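Phosphodiesterase (Candida albicans, PDB 6CPU) is a largely helical metalloprotein of the phosphodiesterase family, belonging to the HD superfamily and carrying a zinc and a magnesium ion. Local coordinates at residues Ile46-Pro51 with Leu89-Phe94; Asn133-Thr138 with Pro354-Asp359; Gly216-Pro221 with Gln552-Ile557; Leu342-Leu347 with Ile393-Leu398. All blocks are in the same frame, centred on the assembly; numbering follows the deposited sequence.

Interaction 1 (Ile46-Pro51 with Leu89-Phe94); sequences IVIIFP and LLIQFF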
loop_
_atom_site.group_PDB
_atom_site.type_symbol
_atom_site.label_atom_id
_atom_site.label_comp_id
_atom_site.label_asym_id
_atom_site.label_seq_id
_atom_site.Cartn_x
_atom_site.Cartn_y
_atom_site.Cartn_z
ATOM N N ILE A 46 -11.517 14.728 -13.036
ATOM C CA ILE A 46 -10.861 15.976 -12.706
ATOM C C ILE A 46 -10.336 16.590 -13.998
ATOM O O ILE A 46 -9.643 15.923 -14.782
ATOM C CB ILE A 46 -9.720 15.775 -11.700
ATOM C CG1 ILE A 46 -10.287 15.324 -10.350
ATOM C CG2 ILE A 46 -8.885 17.059 -11.553
ATOM C CD1 ILE A 46 -9.231 14.882 -9.367
ATOM N N VAL A 47 -10.672 17.859 -14.221
ATOM C CA VAL A 47 -10.174 18.607 -15.386
ATOM C C VAL A 47 -9.185 19.652 -14.895
ATOM O O VAL A 47 -9.509 20.435 -13.996
ATOM C CB VAL A 47 -11.311 19.313 -16.164
ATOM C CG1 VAL A 47 -10.741 20.138 -17.312
ATOM C CG2 VAL A 47 -12.328 18.304 -16.674
ATOM N N ILE A 48 -7.973 19.644 -15.444
ATOM C CA ILE A 48 -6.978 20.673 -15.127
ATOM C C ILE A 48 -6.801 21.598 -16.333
ATOM O O ILE A 48 -6.510 21.139 -17.427
ATOM C CB ILE A 48 -5.629 20.077 -14.692
ATOM C CG1 ILE A 48 -5.825 19.148 -13.487
ATOM C CG2 ILE A 48 -4.645 21.181 -14.320
ATOM C CD1 ILE A 48 -4.553 18.478 -13.012
ATOM N N ILE A 49 -6.977 22.899 -16.103
ATOM C CA ILE A 49 -6.854 23.914 -17.158
ATOM C C ILE A 49 -5.536 24.645 -16.978
ATOM O O ILE A 49 -5.329 25.340 -15.979
ATOM C CB ILE A 49 -8.032 24.914 -17.137
ATOM C CG1 ILE A 49 -9.363 24.163 -17.038
ATOM C CG2 ILE A 49 -8.023 25.778 -18.402
ATOM C CD1 ILE A 49 -10.579 25.063 -16.921
ATOM N N PHE A 50 -4.638 24.445 -17.939
ATOM C CA PHE A 50 -3.358 25.149 -18.005
ATOM C C PHE A 50 -3.464 26.361 -18.934
ATOM O O PHE A 50 -4.403 26.451 -19.729
ATOM C CB PHE A 50 -2.267 24.225 -18.550
ATOM C CG PHE A 50 -1.893 23.119 -17.622
ATOM C CD1 PHE A 50 -0.934 23.319 -16.640
ATOM C CD2 PHE A 50 -2.496 21.873 -17.726
ATOM C CE1 PHE A 50 -0.574 22.297 -15.776
ATOM C CE2 PHE A 50 -2.138 20.845 -16.865
ATOM C CZ PHE A 50 -1.173 21.058 -15.895
ATOM N N PRO A 51 -2.499 27.296 -18.838
ATOM C CA PRO A 51 -2.408 28.398 -19.815
ATOM C C PRO A 51 -2.069 27.888 -21.213
ATOM O O PRO A 51 -1.341 26.897 -21.343
ATOM C CB PRO A 51 -1.257 29.264 -19.285
ATOM C CG PRO A 51 -0.994 28.811 -17.894
ATOM C CD PRO A 51 -1.482 27.401 -17.776
ATOM N N LEU A 89 3.792 16.198 -17.945
ATOM C CA LEU A 89 4.500 14.976 -17.571
ATOM C C LEU A 89 4.343 14.684 -16.078
ATOM O O LEU A 89 4.061 13.533 -15.690
ATOM C CB LEU A 89 5.986 15.087 -17.928
ATOM C CG LEU A 89 6.922 13.943 -17.527
ATOM C CD1 LEU A 89 6.430 12.633 -18.105
ATOM C CD2 LEU A 89 8.353 14.221 -17.982
ATOM N N LEU A 90 4.501 15.725 -15.260
ATOM C CA LEU A 90 4.347 15.599 -13.812
ATOM C C LEU A 90 2.944 15.067 -13.430
ATOM O O LEU A 90 2.825 14.130 -12.656
ATOM C CB LEU A 90 4.607 16.945 -13.144
ATOM C CG LEU A 90 4.848 16.969 -11.624
ATOM C CD1 LEU A 90 5.672 18.191 -11.216
ATOM C CD2 LEU A 90 3.545 16.950 -10.840
ATOM N N ILE A 91 1.903 15.687 -13.964
ATOM C CA ILE A 91 0.519 15.297 -13.679
ATOM C C ILE A 91 0.233 13.876 -14.187
ATOM O O ILE A 91 -0.326 13.044 -13.462
ATOM C CB ILE A 91 -0.469 16.317 -14.311
ATOM C CG1 ILE A 91 -0.399 17.683 -13.600
ATOM C CG2 ILE A 91 -1.896 15.808 -14.298
ATOM C CD1 ILE A 91 -0.572 17.636 -12.088
ATOM N N GLN A 92 0.611 13.604 -15.432
ATOM C CA GLN A 92 0.412 12.290 -16.038
ATOM C C GLN A 92 1.023 11.150 -15.202
ATOM O O GLN A 92 0.410 10.082 -15.048
ATOM C CB GLN A 92 1.021 12.301 -17.440
ATOM C CG GLN A 92 0.633 11.157 -18.344
ATOM C CD GLN A 92 1.392 11.181 -19.665
ATOM O OE1 GLN A 92 2.562 11.587 -19.732
ATOM N NE2 GLN A 92 0.735 10.743 -20.718
ATOM N N PHE A 93 2.238 11.360 -14.701
ATOM C CA PHE A 93 2.980 10.317 -14.004
ATOM C C PHE A 93 2.620 10.236 -12.532
ATOM O O PHE A 93 2.280 9.164 -12.032
ATOM C CB PHE A 93 4.499 10.510 -14.119
ATOM C CG PHE A 93 5.287 9.417 -13.438
ATOM C CD1 PHE A 93 5.403 8.169 -14.026
ATOM C CD2 PHE A 93 5.874 9.628 -12.207
ATOM C CE1 PHE A 93 6.101 7.153 -13.401
ATOM C CE2 PHE A 93 6.579 8.620 -11.570
ATOM C CZ PHE A 93 6.703 7.382 -12.178
ATOM N N PHE A 94 2.712 11.354 -11.831
ATOM C CA PHE A 94 2.497 11.336 -10.378
ATOM C C PHE A 94 1.033 11.276 -9.990
ATOM O O PHE A 94 0.728 10.870 -8.882
ATOM C CB PHE A 94 3.176 12.517 -9.697
ATOM C CG PHE A 94 4.674 12.491 -9.835
ATOM C CD1 PHE A 94 5.447 11.685 -9.018
ATOM C CD2 PHE A 94 5.300 13.245 -10.815
ATOM C CE1 PHE A 94 6.829 11.659 -9.152
ATOM C CE2 PHE A 94 6.674 13.204 -10.967
ATOM C CZ PHE A 94 7.438 12.415 -10.136
#
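No polar bond links Ile48 and Phe50 to Ile91; the shortest one nearby is the helical bond from Phe94 N to Leu90 O, 2.9 Å, which belongs to the helix turn that carries Ile91. The contact between strand and helix is therefore entirely apolar, and a single isoleucine makes up its helical side. Ile48 and Ile91 point at each other tip to tip. The terminal methyl CD1 of Ile48 comes 4.0 Å from the branch methyl CG2 of Ile91, and the same CD1 lies 4.2 Å from Ile91 CD1, so one methyl of the strand meets both ends of the forked side chain. In Ile91, CG1 sits anti to the carbonyl carbon (chi1 -69°), which directs this branch to the neighbouring aromatic ring and sets CG2 against Ile48. Phe50 and Ile91 slide past each other in opposite directions: the CZ edge of the ring is 4.2 Å from Ile91 CG1, which lies near the ring plane, while Phe84 makes an edge-to-face pair with the same ring. Strand 46-49 runs between strands 2-6 and 100-103 of a parallel sheet, and helix 84-94 leads on to strand 100-103, a beta-alpha-beta crossover. Met102 of that last strand touches both Phe50 and Ile91, and helix 177-193 packs against Leu89, Phe93 and Phe94.

Interaction 2 (Asn133-Thr138 with Pro354-Asp359); sequences NWTGTT and PGTTND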
loop_
_atom_site.group_PDB
_atom_site.type_symbol
_atom_site.label_atom_id
_atom_site.label_comp_id
_atom_site.label_asym_id
_atom_site.label_seq_id
_atom_site.Cartn_x
_atom_site.Cartn_y
_atom_site.Cartn_z
ATOM N N ASN A 133 -13.250 -1.466 -14.231
ATOM C CA ASN A 133 -12.424 -0.644 -15.133
ATOM C C ASN A 133 -10.948 -1.012 -14.946
ATOM O O ASN A 133 -10.243 -1.288 -15.929
ATOM C CB ASN A 133 -12.547 0.854 -14.853
ATOM C CG ASN A 133 -13.933 1.439 -15.120
ATOM O OD1 ASN A 133 -14.683 1.008 -15.999
ATOM N ND2 ASN A 133 -14.241 2.501 -14.375
ATOM N N TRP A 134 -10.486 -0.976 -13.698
ATOM C CA TRP A 134 -9.058 -1.182 -13.396
ATOM C C TRP A 134 -8.602 -2.561 -13.849
ATOM O O TRP A 134 -7.506 -2.704 -14.385
ATOM C CB TRP A 134 -8.767 -1.045 -11.909
ATOM C CG TRP A 134 -9.073 0.286 -11.331
ATOM C CD1 TRP A 134 -8.946 1.505 -11.934
ATOM C CD2 TRP A 134 -9.497 0.534 -10.002
ATOM N NE1 TRP A 134 -9.314 2.512 -11.053
ATOM C CE2 TRP A 134 -9.652 1.937 -9.860
ATOM C CE3 TRP A 134 -9.788 -0.293 -8.916
ATOM C CZ2 TRP A 134 -10.067 2.523 -8.668
ATOM C CZ3 TRP A 134 -10.225 0.299 -7.736
ATOM C CH2 TRP A 134 -10.361 1.686 -7.629
ATOM N N THR A 135 -9.436 -3.578 -13.604
ATOM C CA THR A 135 -9.058 -4.963 -13.865
ATOM C C THR A 135 -9.346 -5.401 -15.308
ATOM O O THR A 135 -8.960 -6.506 -15.691
ATOM C CB THR A 135 -9.813 -5.933 -12.932
ATOM O OG1 THR A 135 -11.218 -5.703 -13.091
ATOM C CG2 THR A 135 -9.414 -5.744 -11.485
ATOM N N GLY A 136 -10.043 -4.575 -16.087
ATOM C CA GLY A 136 -10.379 -4.916 -17.471
ATOM C C GLY A 136 -11.402 -6.034 -17.604
ATOM O O GLY A 136 -11.411 -6.768 -18.600
ATOM N N THR A 137 -12.255 -6.175 -16.595
ATOM C CA THR A 137 -13.220 -7.301 -16.561
ATOM C C THR A 137 -14.649 -6.887 -16.899
ATOM O O THR A 137 -15.529 -7.754 -17.019
ATOM C CB THR A 137 -13.184 -8.030 -15.204
ATOM O OG1 THR A 137 -13.423 -7.104 -14.134
ATOM C CG2 THR A 137 -11.846 -8.711 -15.002
ATOM N N THR A 138 -14.886 -5.585 -17.062
ATOM C CA THR A 138 -16.205 -5.069 -17.471
ATOM C C THR A 138 -16.172 -4.281 -18.803
ATOM O O THR A 138 -16.688 -3.157 -18.889
ATOM C CB THR A 138 -16.822 -4.183 -16.376
ATOM O OG1 THR A 138 -15.908 -3.133 -16.023
ATOM C CG2 THR A 138 -17.156 -5.009 -15.143
ATOM N N PRO A 354 -6.137 -3.823 -6.981
ATOM C CA PRO A 354 -7.431 -3.338 -7.450
ATOM C C PRO A 354 -8.639 -3.771 -6.598
ATOM O O PRO A 354 -9.770 -3.421 -6.913
ATOM C CB PRO A 354 -7.542 -3.977 -8.837
ATOM C CG PRO A 354 -6.885 -5.289 -8.644
ATOM C CD PRO A 354 -5.729 -5.030 -7.724
ATOM N N GLY A 355 -8.384 -4.512 -5.540
ATOM C CA GLY A 355 -9.426 -4.936 -4.611
ATOM C C GLY A 355 -10.041 -6.288 -4.978
ATOM O O GLY A 355 -11.139 -6.603 -4.525
ATOM N N THR A 356 -9.344 -7.079 -5.797
ATOM C CA THR A 356 -9.806 -8.428 -6.192
ATOM C C THR A 356 -8.883 -9.525 -5.618
ATOM O O THR A 356 -8.308 -9.347 -4.560
ATOM C CB THR A 356 -9.969 -8.528 -7.736
ATOM O OG1 THR A 356 -8.704 -8.332 -8.360
ATOM C CG2 THR A 356 -10.919 -7.499 -8.250
ATOM N N THR A 357 -8.781 -10.675 -6.277
ATOM C CA THR A 357 -7.930 -11.780 -5.852
ATOM C C THR A 357 -7.354 -12.426 -7.097
ATOM O O THR A 357 -7.914 -12.251 -8.184
ATOM C CB THR A 357 -8.746 -12.896 -5.144
ATOM O OG1 THR A 357 -9.740 -13.394 -6.053
ATOM C CG2 THR A 357 -9.430 -12.384 -3.888
ATOM N N ASN A 358 -6.284 -13.202 -6.949
ATOM C CA ASN A 358 -5.739 -13.962 -8.081
ATOM C C ASN A 358 -6.802 -14.871 -8.693
ATOM O O ASN A 358 -6.958 -14.918 -9.913
ATOM C CB ASN A 358 -4.478 -14.755 -7.702
ATOM C CG ASN A 358 -3.233 -13.884 -7.605
ATOM O OD1 ASN A 358 -3.180 -12.799 -8.167
ATOM N ND2 ASN A 358 -2.227 -14.360 -6.889
ATOM N N ASP A 359 -7.574 -15.557 -7.852
ATOM C CA ASP A 359 -8.624 -16.438 -8.350
ATOM C C ASP A 359 -9.613 -15.721 -9.265
ATOM O O ASP A 359 -9.975 -16.249 -10.317
ATOM C CB ASP A 359 -9.361 -17.122 -7.186
ATOM C CG ASP A 359 -8.507 -18.177 -6.498
ATOM O OD1 ASP A 359 -7.614 -18.753 -7.167
ATOM O OD2 ASP A 359 -8.723 -18.435 -5.288
#
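Trp134 turns an edge of its indole, rather than a face, to Pro354. The carbonyl oxygen of the proline lies in the ring plane, with Trp134 CE3 3.7 Å from Pro354 O, a contact and not a hydrogen bond. The six-membered ring also brushes the proline side chain, Trp134 CE3 standing 4.3 Å from Pro354 CB. One residue on, Thr135 crosses the proline at about a right angle and presents its methyl: Thr135 CG2 is 3.7 Å from Pro354 CB and 3.8 Å from Pro354 CG. The same methyl meets both branches of Thr356, 4.0 Å from Thr356 CG2 and 4.1 Å from Thr356 OG1. This orientation follows from chi1 of Thr135 (56°), which sets CG2 anti to the carbonyl carbon and places the hydroxyl between the backbone N and that carbon. The hydroxyl receives a bond from Thr137 OG1 to Thr135 OG1 of 2.8 Å and bonds in turn to Val131 O.

Helix 127-135 ends in a Schellman motif at Gly136, whose phi is positive (70°), while Thr357 is the N-cap of helix 358-363, its hydroxyl bonded to Phe360 N. Pro354 closely follows the zinc ligands His349 and Asp350, and its side chain is about 9 Å from the magnesium ion. With the Thr135 hydroxyl satisfied by Thr137 and Val131, no hydrogen bond crosses the junction; the polar atoms at it are Thr356 OG1, beside the Thr135 methyl, and Pro354 O, whose position is consistent with, at most, a weak electrostatic attraction to the C-H edge of the indole.

Interaction 3 (Gly216-Pro221 with Gln552-Ile557); sequences GHWSFP and QYTCDI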
loop_
_atom_site.group_PDB
_atom_site.type_symbol
_atom_site.label_atom_id
_atom_site.label_comp_id
_atom_site.label_asym_id
_atom_site.label_seq_id
_atom_site.Cartn_x
_atom_site.Cartn_y
_atom_site.Cartn_z
ATOM N N GLY A 216 4.916 1.468 18.357
ATOM C CA GLY A 216 5.436 0.637 19.424
ATOM C C GLY A 216 4.591 -0.532 19.892
ATOM O O GLY A 216 5.141 -1.453 20.465
ATOM N N HIS A 217 3.277 -0.508 19.663
ATOM C CA HIS A 217 2.389 -1.604 20.088
ATOM C C HIS A 217 2.281 -2.730 19.061
ATOM O O HIS A 217 2.112 -2.469 17.867
ATOM C CB HIS A 217 0.978 -1.086 20.316
ATOM C CG HIS A 217 0.806 -0.319 21.590
ATOM N ND1 HIS A 217 1.181 1.001 21.718
ATOM C CD2 HIS A 217 0.285 -0.683 22.787
ATOM C CE1 HIS A 217 0.892 1.420 22.938
ATOM N NE2 HIS A 217 0.349 0.417 23.605
ATOM N N TRP A 218 2.330 -3.982 19.521
ATOM C CA TRP A 218 1.968 -5.115 18.655
ATOM C C TRP A 218 0.484 -5.055 18.316
ATOM O O TRP A 218 0.068 -5.488 17.239
ATOM C CB TRP A 218 2.314 -6.475 19.280
ATOM C CG TRP A 218 1.888 -7.605 18.401
ATOM C CD1 TRP A 218 0.870 -8.481 18.623
ATOM C CD2 TRP A 218 2.417 -7.925 17.108
ATOM N NE1 TRP A 218 0.753 -9.355 17.565
ATOM C CE2 TRP A 218 1.696 -9.035 16.624
ATOM C CE3 TRP A 218 3.457 -7.402 16.331
ATOM C CZ2 TRP A 218 1.970 -9.620 15.388
ATOM C CZ3 TRP A 218 3.728 -7.987 15.103
ATOM C CH2 TRP A 218 2.993 -9.086 14.650
ATOM N N SER A 219 -0.324 -4.519 19.226
ATOM C CA SER A 219 -1.727 -4.250 18.938
ATOM C C SER A 219 -1.828 -2.929 18.155
ATOM O O SER A 219 -2.386 -1.946 18.627
ATOM C CB SER A 219 -2.540 -4.187 20.233
ATOM O OG SER A 219 -3.934 -4.270 19.968
ATOM N N PHE A 220 -1.292 -2.936 16.939
ATOM C CA PHE A 220 -1.185 -1.731 16.127
ATOM C C PHE A 220 -2.580 -1.263 15.740
ATOM O O PHE A 220 -3.288 -1.984 15.022
ATOM C CB PHE A 220 -0.353 -2.046 14.885
ATOM C CG PHE A 220 -0.075 -0.853 13.999
ATOM C CD1 PHE A 220 0.536 0.276 14.505
ATOM C CD2 PHE A 220 -0.392 -0.887 12.642
ATOM C CE1 PHE A 220 0.802 1.370 13.684
ATOM C CE2 PHE A 220 -0.129 0.197 11.818
ATOM C CZ PHE A 220 0.475 1.327 12.336
ATOM N N PRO A 221 -2.996 -0.067 16.217
ATOM C CA PRO A 221 -4.380 0.350 16.078
ATOM C C PRO A 221 -4.655 0.954 14.697
ATOM O O PRO A 221 -5.165 2.072 14.594
ATOM C CB PRO A 221 -4.527 1.406 17.173
ATOM C CG PRO A 221 -3.188 2.059 17.194
ATOM C CD PRO A 221 -2.199 0.951 16.936
ATOM N N GLN A 552 7.606 -16.666 18.806
ATOM C CA GLN A 552 6.659 -17.618 19.402
ATOM C C GLN A 552 5.375 -16.931 19.867
ATOM O O GLN A 552 4.291 -17.515 19.799
ATOM C CB GLN A 552 7.329 -18.385 20.569
ATOM C CG GLN A 552 6.436 -19.375 21.312
ATOM C CD GLN A 552 5.975 -20.537 20.448
ATOM O OE1 GLN A 552 6.709 -21.020 19.585
ATOM N NE2 GLN A 552 4.755 -21.000 20.685
ATOM N N TYR A 553 5.491 -15.682 20.318
ATOM C CA TYR A 553 4.328 -14.929 20.774
ATOM C C TYR A 553 3.193 -14.895 19.744
ATOM O O TYR A 553 2.020 -14.823 20.120
ATOM C CB TYR A 553 4.735 -13.512 21.187
ATOM C CG TYR A 553 4.968 -12.562 20.029
ATOM C CD1 TYR A 553 3.932 -11.770 19.541
ATOM C CD2 TYR A 553 6.214 -12.457 19.425
ATOM C CE1 TYR A 553 4.137 -10.897 18.482
ATOM C CE2 TYR A 553 6.425 -11.588 18.366
ATOM C CZ TYR A 553 5.381 -10.806 17.902
ATOM O OH TYR A 553 5.585 -9.934 16.848
ATOM N N THR A 554 3.535 -14.953 18.449
ATOM C CA THR A 554 2.516 -14.994 17.395
ATOM C C THR A 554 1.668 -16.258 17.505
ATOM O O THR A 554 0.441 -16.196 17.447
ATOM C CB THR A 554 3.121 -14.899 15.982
ATOM O OG1 THR A 554 4.114 -15.915 15.794
ATOM C CG2 THR A 554 3.754 -13.531 15.764
ATOM N N CYS A 555 2.326 -17.400 17.678
ATOM C CA CYS A 555 1.611 -18.661 17.909
ATOM C C CYS A 555 0.731 -18.595 19.167
ATOM O O CYS A 555 -0.388 -19.116 19.177
ATOM C CB CYS A 555 2.598 -19.821 18.016
ATOM S SG CYS A 555 3.805 -19.887 16.674
ATOM N N ASP A 556 1.232 -17.939 20.215
ATOM C CA ASP A 556 0.477 -17.786 21.466
ATOM C C ASP A 556 -0.827 -17.032 21.255
ATOM O O ASP A 556 -1.868 -17.436 21.783
ATOM C CB ASP A 556 1.309 -17.072 22.539
ATOM C CG ASP A 556 2.588 -17.821 22.895
ATOM O OD1 ASP A 556 2.662 -19.043 22.647
ATOM O OD2 ASP A 556 3.526 -17.182 23.420
ATOM N N ILE A 557 -0.780 -15.948 20.474
ATOM C CA ILE A 557 -1.978 -15.139 20.220
ATOM C C ILE A 557 -2.940 -15.832 19.253
ATOM O O ILE A 557 -4.154 -15.733 19.421
ATOM C CB ILE A 557 -1.635 -13.714 19.711
ATOM C CG1 ILE A 557 -0.828 -12.949 20.767
ATOM C CG2 ILE A 557 -2.905 -12.945 19.379
ATOM C CD1 ILE A 557 -0.182 -11.674 20.259
#
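Trp218 receives the edge of Tyr553 on one face of its indole, an edge-to-face (T-shaped) pair with planes at 90° and the five-membered ring centroid 5.0 Å from that of the tyrosine. Tyr553 CE1 is 3.6 Å from Trp218 CE2 and sits above the middle of the indole. The phenolic oxygen lies over the same face, Tyr553 OH being 3.2 Å from Trp218 CZ3; this buried oxygen has no hydrogen-bond partner in the model and packs directly on the indole. Ile557, one helical turn on, brings its terminal methyl obliquely to the pyrrole end of the indole, with Ile557 CD1 3.7 Å from Trp218 NE1. In the helical catalytic domain of the phosphodiesterase family the pair joins the loop after helix 205-216 to the C-terminal helix 552-569. The tyrosine ring gets to the indole because its CG lies between the backbone N and the carbonyl carbon (chi1 78°), and Thr554 CG2 lies 3.8 Å above one face of the Tyr553 ring, toward the rim. Further out, Arg292 makes a cation-pi contact with Tyr553, and Phe289 of helix 276-292 touches it. The indole is fixed by a hydrogen bond from Trp218 NE1 to Thr467 O and by a cation-pi contact with Arg468, which also bonds Trp218 O. Trp218 opens an inverse gamma turn centred on Ser219, whose hydroxyl bonds Asp309.

Interaction 4 (Leu342-Leu347 with Ile393-Leu398); sequences LLVAAL and ICWPDL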
loop_
_atom_site.group_PDB
_atom_site.type_symbol
_atom_site.label_atom_id
_atom_site.label_comp_id
_atom_site.label_asym_id
_atom_site.label_seq_id
_atom_site.Cartn_x
_atom_site.Cartn_y
_atom_site.Cartn_z
ATOM N N LEU A 342 13.690 -5.464 3.478
ATOM C CA LEU A 342 12.485 -6.176 3.880
ATOM C C LEU A 342 11.371 -5.176 4.189
ATOM O O LEU A 342 10.223 -5.364 3.769
ATOM C CB LEU A 342 12.744 -7.042 5.116
ATOM C CG LEU A 342 11.923 -8.319 5.325
ATOM C CD1 LEU A 342 11.746 -8.585 6.812
ATOM C CD2 LEU A 342 10.559 -8.332 4.655
ATOM N N LEU A 343 11.720 -4.129 4.934
ATOM C CA LEU A 343 10.749 -3.103 5.299
ATOM C C LEU A 343 10.206 -2.377 4.066
ATOM O O LEU A 343 9.002 -2.182 3.956
ATOM C CB LEU A 343 11.366 -2.097 6.257
ATOM C CG LEU A 343 11.694 -2.707 7.622
ATOM C CD1 LEU A 343 12.593 -1.777 8.412
ATOM C CD2 LEU A 343 10.423 -3.032 8.381
ATOM N N VAL A 344 11.098 -1.982 3.159
ATOM C CA VAL A 344 10.689 -1.359 1.893
ATOM C C VAL A 344 9.786 -2.309 1.079
ATOM O O VAL A 344 8.747 -1.884 0.575
ATOM C CB VAL A 344 11.900 -0.825 1.090
ATOM C CG1 VAL A 344 11.501 -0.404 -0.310
ATOM C CG2 VAL A 344 12.525 0.367 1.810
ATOM N N ALA A 345 10.134 -3.590 0.987
ATOM C CA ALA A 345 9.259 -4.554 0.300
ATOM C C ALA A 345 7.893 -4.687 0.937
ATOM O O ALA A 345 6.895 -4.755 0.231
ATOM C CB ALA A 345 9.922 -5.923 0.205
ATOM N N ALA A 346 7.819 -4.726 2.271
ATOM C CA ALA A 346 6.523 -4.779 2.928
ATOM C C ALA A 346 5.681 -3.545 2.585
ATOM O O ALA A 346 4.477 -3.656 2.324
ATOM C CB ALA A 346 6.697 -4.911 4.444
ATOM N N LEU A 347 6.321 -2.373 2.573
ATOM C CA LEU A 347 5.646 -1.123 2.216
ATOM C C LEU A 347 5.005 -1.179 0.815
ATOM O O LEU A 347 3.870 -0.698 0.614
ATOM C CB LEU A 347 6.629 0.052 2.303
ATOM C CG LEU A 347 6.076 1.421 1.906
ATOM C CD1 LEU A 347 4.863 1.802 2.741
ATOM C CD2 LEU A 347 7.162 2.464 2.016
ATOM N N ILE A 393 12.232 5.814 -9.722
ATOM C CA ILE A 393 12.143 7.278 -9.722
ATOM C C ILE A 393 12.515 7.884 -8.364
ATOM O O ILE A 393 13.305 8.823 -8.300
ATOM C CB ILE A 393 10.719 7.738 -10.141
ATOM C CG1 ILE A 393 10.349 7.169 -11.516
ATOM C CG2 ILE A 393 10.582 9.259 -10.094
ATOM C CD1 ILE A 393 11.371 7.386 -12.616
ATOM N N CYS A 394 11.960 7.351 -7.278
ATOM C CA CYS A 394 12.122 7.939 -5.950
ATOM C C CYS A 394 13.396 7.555 -5.197
ATOM O O CYS A 394 13.870 8.337 -4.380
ATOM C CB CYS A 394 10.944 7.572 -5.062
ATOM S SG CYS A 394 9.405 8.257 -5.674
ATOM N N TRP A 395 13.931 6.369 -5.458
ATOM C CA TRP A 395 15.029 5.819 -4.657
ATOM C C TRP A 395 15.918 4.875 -5.494
ATOM O O TRP A 395 16.202 3.747 -5.082
ATOM C CB TRP A 395 14.440 5.087 -3.438
ATOM C CG TRP A 395 15.299 5.064 -2.212
ATOM C CD1 TRP A 395 16.630 5.398 -2.117
ATOM C CD2 TRP A 395 14.898 4.659 -0.903
ATOM N NE1 TRP A 395 17.068 5.223 -0.828
ATOM C CE2 TRP A 395 16.027 4.771 -0.062
ATOM C CE3 TRP A 395 13.693 4.207 -0.356
ATOM C CZ2 TRP A 395 15.981 4.436 1.302
ATOM C CZ3 TRP A 395 13.650 3.884 0.998
ATOM C CH2 TRP A 395 14.784 3.999 1.808
ATOM N N PRO A 396 16.364 5.338 -6.679
ATOM C CA PRO A 396 17.118 4.458 -7.577
ATOM C C PRO A 396 18.401 3.885 -6.967
ATOM O O PRO A 396 18.774 2.746 -7.272
ATOM C CB PRO A 396 17.443 5.358 -8.778
ATOM C CG PRO A 396 17.276 6.746 -8.292
ATOM C CD PRO A 396 16.207 6.688 -7.244
ATOM N N ASP A 397 19.050 4.648 -6.092
ATOM C CA ASP A 397 20.274 4.165 -5.462
ATOM C C ASP A 397 20.031 3.042 -4.440
ATOM O O ASP A 397 20.952 2.282 -4.149
ATOM C CB ASP A 397 21.073 5.325 -4.855
ATOM C CG ASP A 397 21.653 6.268 -5.917
ATOM O OD1 ASP A 397 21.571 5.979 -7.135
ATOM O OD2 ASP A 397 22.212 7.310 -5.527
ATOM N N LEU A 398 18.814 2.889 -3.914
ATOM C CA LEU A 398 18.519 1.706 -3.101
ATOM C C LEU A 398 18.500 0.435 -3.964
ATOM O O LEU A 398 18.950 -0.619 -3.517
ATOM C CB LEU A 398 17.196 1.849 -2.314
ATOM C CG LEU A 398 16.723 0.620 -1.510
ATOM C CD1 LEU A 398 17.608 0.363 -0.298
ATOM C CD2 LEU A 398 15.274 0.747 -1.063
#
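Val344 meets Trp395 and Leu398 within the helical bundle of the phosphodiesterase fold, where helix 336-348 faces the kink between helices 377-394 and 396-400. Both valine methyls take part, because chi1 of 170° sets CG1 anti to the backbone N and CG2 anti to the carbonyl carbon, so that both branches face the second segment. Its CG2 approaches the far corner of the indole obliquely, Val344 CG2 to Trp395 CZ3 being 3.8 Å. The indole is turned toward the valine by a chi1 of -151°, with Trp395 CG on the far side from its own backbone N. Leu398 comes tip to tip with the valine: its methyl CD2 fits into the fork, 4.0 Å from Val344 CG1 and equally far from Val344 CG2. An extended first torsion (chi1 175°) carries the leucine tip this far from its helix. Trp395 leaves helical geometry at the kink and occupies the N-cap position of helix 396-400; Phe259 makes an edge-to-face pair with its indole. Helix 336-348 runs on to the zinc ligand His349, whose ND1 bonds Ala346 O. The tryptophan and leucine also hold each other in place: Leu398 CB rests 3.5 Å above one face of the indole, toward its rim, and Leu398 N bonds Trp395 O at 3.0 Å.

How the interactions relate
From the N terminus, interaction 1 closes first, over a short span within the parallel sheet and its crossover helix, and it is complete before any other contact opens. Interaction 2 opens next, at the end of helix 127-135, and closes at 354-359 beyond helix 336-348. Meanwhile interaction 3 has opened at 216-221; it closes only at the C-terminal helix, so 2 and 3 cross. Interaction 4 falls wholly within the span of 3, yet it also crosses 2, since 342-347 precedes and 393-398 follows 354-359. Interactions 1 and 4 touch directly, Phe93 CZ lying 3.7 Å from Ile393 CG1, which joins the sheet-bearing N-terminal part to the helical core; 1 and 3 lie on opposite sides of the chain's centre.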